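Local coordinates for endoglucanase (Clostridium thermocellum, PDB 2E4T), which hydrolyses internal beta-1,4-glucan links as the family 44 endoglucanase module of a larger enzyme, with xyloglucan probably also a substrate, at residues R47-N52 and Q110-V115. Residues are numbered along the deposited sequence; the frame is centred on the assembly and turned at random.
Sequences RTTGYN and QAAGYV
Gln110 leaves its backbone with CG beside the backbone N (chi1 -69°) and then bends at chi2 (65°), which carries its amide to Thr48; in Thr49, CG2 stands anti to the backbone N and meets Ala112. Here two loops of a TIM barrel join: 47-52 follows barrel strand 40-43, and segment 110-115 leads from the neighbouring strand 104-109 into the small sheet begun by 114-116. The principle illustrated is that a buried glutamine can tie a turn to a loop by its amide. Gln110 NE2 donates to Thr48 O, the first carbonyl of the type I turn Thr48-Tyr51, over 2.9 Å; Thr48 O lies close to the Gln110 amide plane, while NE2 stands 21° off the carbonyl plane of Thr48. NE2 also donates to Thr108 O and lies at the edge of the Tyr51 ring. Water 2 donates to both Gln110 OE1 and Tyr51 O; both ends of the amide are therefore engaged, which should restrict its rotation. Water 1 donates to Thr49 O and Tyr114 O and accepts from Gly113 N. Asp184 hydrogen-bonds to both loops, OD1 to Thr49 OG1 and OD2 to Ala111 N and Ala112 N, and probably helps to position them. Val115 CG1 sits 3.2 Å from Tyr51 O, while CG2 packs on Asn52, whose OD1 accepts from the backbone N of Glu54, a calcium ligand, and whose ND2 donates to Ser116 O. Beside water 1, Thr49 CG2 presses against Ala112 CB at a tight 3.5 Å.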
ATOM      1  N   ARG A  47      -4.507 -14.566  -4.602  1.00  5.52           N
ATOM      2  CA  ARG A  47      -4.724 -15.216  -5.882  1.00  6.20           C
ATOM      3  C   ARG A  47      -3.516 -15.084  -6.788  1.00  5.52           C
ATOM      4  O   ARG A  47      -3.435 -15.834  -7.810  1.00  6.37           O
ATOM      5  CB  ARG A  47      -5.927 -14.637  -6.603  1.00  6.76           C
ATOM      6  CG  ARG A  47      -7.232 -15.324  -6.285  1.00  7.74           C
ATOM      7  CD  ARG A  47      -7.330 -16.628  -7.080  1.00  7.56           C
ATOM      8  NE  ARG A  47      -8.603 -17.290  -6.803  1.00  7.88           N
ATOM      9  CZ  ARG A  47      -9.068 -18.262  -7.596  1.00  7.56           C
ATOM     10  NH1 ARG A  47      -8.353 -18.723  -8.626  1.00  7.94           N
ATOM     11  NH2 ARG A  47     -10.273 -18.808  -7.331  1.00  8.64           N
ATOM     12  N   THR A  48      -2.598 -14.159  -6.531  1.00  5.24           N
ATOM     13  CA  THR A  48      -1.504 -13.955  -7.451  1.00  5.43           C
ATOM     14  C   THR A  48      -0.331 -14.944  -7.275  1.00  5.22           C
ATOM     15  O   THR A  48       0.466 -15.081  -8.188  1.00  5.80           O
ATOM     16  CB  THR A  48      -1.002 -12.499  -7.433  1.00  5.68           C
ATOM     17  OG1 THR A  48      -0.402 -12.188  -6.185  1.00  6.06           O
ATOM     18  CG2 THR A  48      -2.139 -11.540  -7.775  1.00  6.77           C
ATOM     19  N   THR A  49      -0.294 -15.676  -6.151  1.00  5.18           N
ATOM     20  CA  THR A  49       0.835 -16.582  -5.928  1.00  5.00           C
ATOM     21  C   THR A  49       0.926 -17.688  -6.986  1.00  5.25           C
ATOM     22  O   THR A  49       1.999 -18.019  -7.469  1.00  5.76           O
ATOM     23  CB  THR A  49       0.722 -17.171  -4.509  1.00  5.66           C
ATOM     24  OG1 THR A  49       0.891 -16.119  -3.565  1.00  5.46           O
ATOM     25  CG2 THR A  49       1.754 -18.297  -4.296  1.00  5.71           C
ATOM     26  N   GLY A  50      -0.254 -18.265  -7.314  1.00  5.14           N
ATOM     27  CA  GLY A  50      -0.299 -19.390  -8.241  1.00  5.61           C
ATOM     28  C   GLY A  50      -0.762 -19.019  -9.641  1.00  5.07           C
ATOM     29  O   GLY A  50      -1.110 -19.893 -10.438  1.00  5.48           O
ATOM     30  N   TYR A  51      -0.805 -17.711  -9.953  1.00  5.05           N
ATOM     31  CA  TYR A  51      -1.191 -17.247 -11.276  1.00  4.89           C
ATOM     32  C   TYR A  51      -0.151 -17.649 -12.323  1.00  5.15           C
ATOM     33  O   TYR A  51       1.042 -17.391 -12.155  1.00  5.62           O
ATOM     34  CB  TYR A  51      -1.314 -15.703 -11.247  1.00  5.58           C
ATOM     35  CG  TYR A  51      -1.496 -15.096 -12.631  1.00  5.18           C
ATOM     36  CD1 TYR A  51      -2.692 -15.260 -13.343  1.00  5.57           C
ATOM     37  CD2 TYR A  51      -0.447 -14.407 -13.239  1.00  5.68           C
ATOM     38  CE1 TYR A  51      -2.845 -14.725 -14.604  1.00  5.60           C
ATOM     39  CE2 TYR A  51      -0.590 -13.879 -14.524  1.00  5.66           C
ATOM     40  CZ  TYR A  51      -1.775 -14.064 -15.214  1.00  5.46           C
ATOM     41  OH  TYR A  51      -1.868 -13.557 -16.497  1.00  6.12           O
ATOM     42  N   ASN A  52      -0.638 -18.263 -13.418  1.00  5.30           N
ATOM     43  CA  ASN A  52       0.209 -18.710 -14.513  1.00  5.30           C
ATOM     44  C   ASN A  52       0.012 -17.766 -15.691  1.00  5.09           C
ATOM     45  O   ASN A  52      -1.035 -17.782 -16.334  1.00  5.77           O
ATOM     46  CB  ASN A  52      -0.191 -20.132 -14.890  1.00  5.66           C
ATOM     47  CG  ASN A  52       0.657 -20.719 -15.988  1.00  5.80           C
ATOM     48  OD1 ASN A  52       1.314 -19.997 -16.743  1.00  6.69           O
ATOM     49  ND2 ASN A  52       0.643 -22.057 -16.075  1.00  6.36           N
ATOM     50  N   GLN A 110       5.621 -14.591  -9.386  1.00  5.42           N
ATOM     51  CA  GLN A 110       5.346 -15.817  -8.659  1.00  5.20           C
ATOM     52  C   GLN A 110       6.658 -16.459  -8.170  1.00  5.30           C
ATOM     53  O   GLN A 110       7.538 -16.799  -8.970  1.00  7.29           O
ATOM     54  CB  GLN A 110       4.605 -16.772  -9.619  1.00  5.48           C
ATOM     55  CG  GLN A 110       3.195 -16.282  -9.943  1.00  5.81           C
ATOM     56  CD  GLN A 110       3.126 -14.968 -10.709  1.00  5.05           C
ATOM     57  OE1 GLN A 110       3.788 -14.804 -11.758  1.00  5.87           O
ATOM     58  NE2 GLN A 110       2.317 -14.025 -10.201  1.00  5.89           N
ATOM     59  N   ALA A 111       6.756 -16.617  -6.842  1.00  5.41           N
ATOM     60  CA  ALA A 111       7.957 -17.111  -6.227  1.00  5.69           C
ATOM     61  C   ALA A 111       7.752 -18.320  -5.316  1.00  5.66           C
ATOM     62  O   ALA A 111       8.722 -18.956  -4.911  1.00  7.45           O
ATOM     63  CB  ALA A 111       8.726 -16.020  -5.462  1.00  6.84           C
ATOM     64  N   ALA A 112       6.510 -18.645  -4.945  1.00  5.67           N
ATOM     65  CA  ALA A 112       6.270 -19.745  -4.012  1.00  5.81           C
ATOM     66  C   ALA A 112       6.746 -21.086  -4.613  1.00  5.56           C
ATOM     67  O   ALA A 112       7.083 -21.995  -3.848  1.00  7.76           O
ATOM     68  CB  ALA A 112       4.814 -19.821  -3.614  1.00  6.07           C
ATOM     69  N   GLY A 113       6.746 -21.204  -5.920  1.00  6.50           N
ATOM     70  CA  GLY A 113       7.480 -22.259  -6.607  1.00  6.44           C
ATOM     71  C   GLY A 113       6.765 -22.887  -7.778  1.00  5.61           C
ATOM     72  O   GLY A 113       7.424 -23.465  -8.653  1.00  6.14           O
ATOM     73  N   TYR A 114       5.431 -22.786  -7.796  1.00  5.56           N
ATOM     74  CA  TYR A 114       4.609 -23.434  -8.822  1.00  5.43           C
ATOM     75  C   TYR A 114       3.397 -22.535  -9.107  1.00  5.32           C
ATOM     76  O   TYR A 114       2.979 -21.735  -8.231  1.00  6.00           O
ATOM     77  CB  TYR A 114       4.090 -24.794  -8.321  1.00  5.83           C
ATOM     78  CG  TYR A 114       5.204 -25.787  -8.091  1.00  5.50           C
ATOM     79  CD1 TYR A 114       5.585 -26.678  -9.106  1.00  5.63           C
ATOM     80  CD2 TYR A 114       5.901 -25.844  -6.886  1.00  5.97           C
ATOM     81  CE1 TYR A 114       6.636 -27.565  -8.914  1.00  6.49           C
ATOM     82  CE2 TYR A 114       6.976 -26.708  -6.687  1.00  6.57           C
ATOM     83  CZ  TYR A 114       7.321 -27.570  -7.732  1.00  6.69           C
ATOM     84  OH  TYR A 114       8.382 -28.443  -7.526  1.00  7.89           O
ATOM     85  N   VAL A 115       2.820 -22.737 -10.276  1.00  5.38           N
ATOM     86  CA  VAL A 115       1.619 -22.004 -10.684  1.00  5.24           C
ATOM     87  C   VAL A 115       0.630 -23.006 -11.323  1.00  5.43           C
ATOM     88  O   VAL A 115       1.026 -24.100 -11.807  1.00  5.61           O
ATOM     89  CB  VAL A 115       1.933 -20.849 -11.693  1.00  5.14           C
ATOM     90  CG1 VAL A 115       2.768 -19.791 -10.965  1.00  5.84           C
ATOM     91  CG2 VAL A 115       2.626 -21.360 -12.930  1.00  6.41           C
TER
HETATM   92  O   HOH W   1       4.328 -19.485  -7.073  1.00  7.25           O
HETATM   93  O   HOH W   2       2.974 -16.553 -13.904  1.00  6.69           O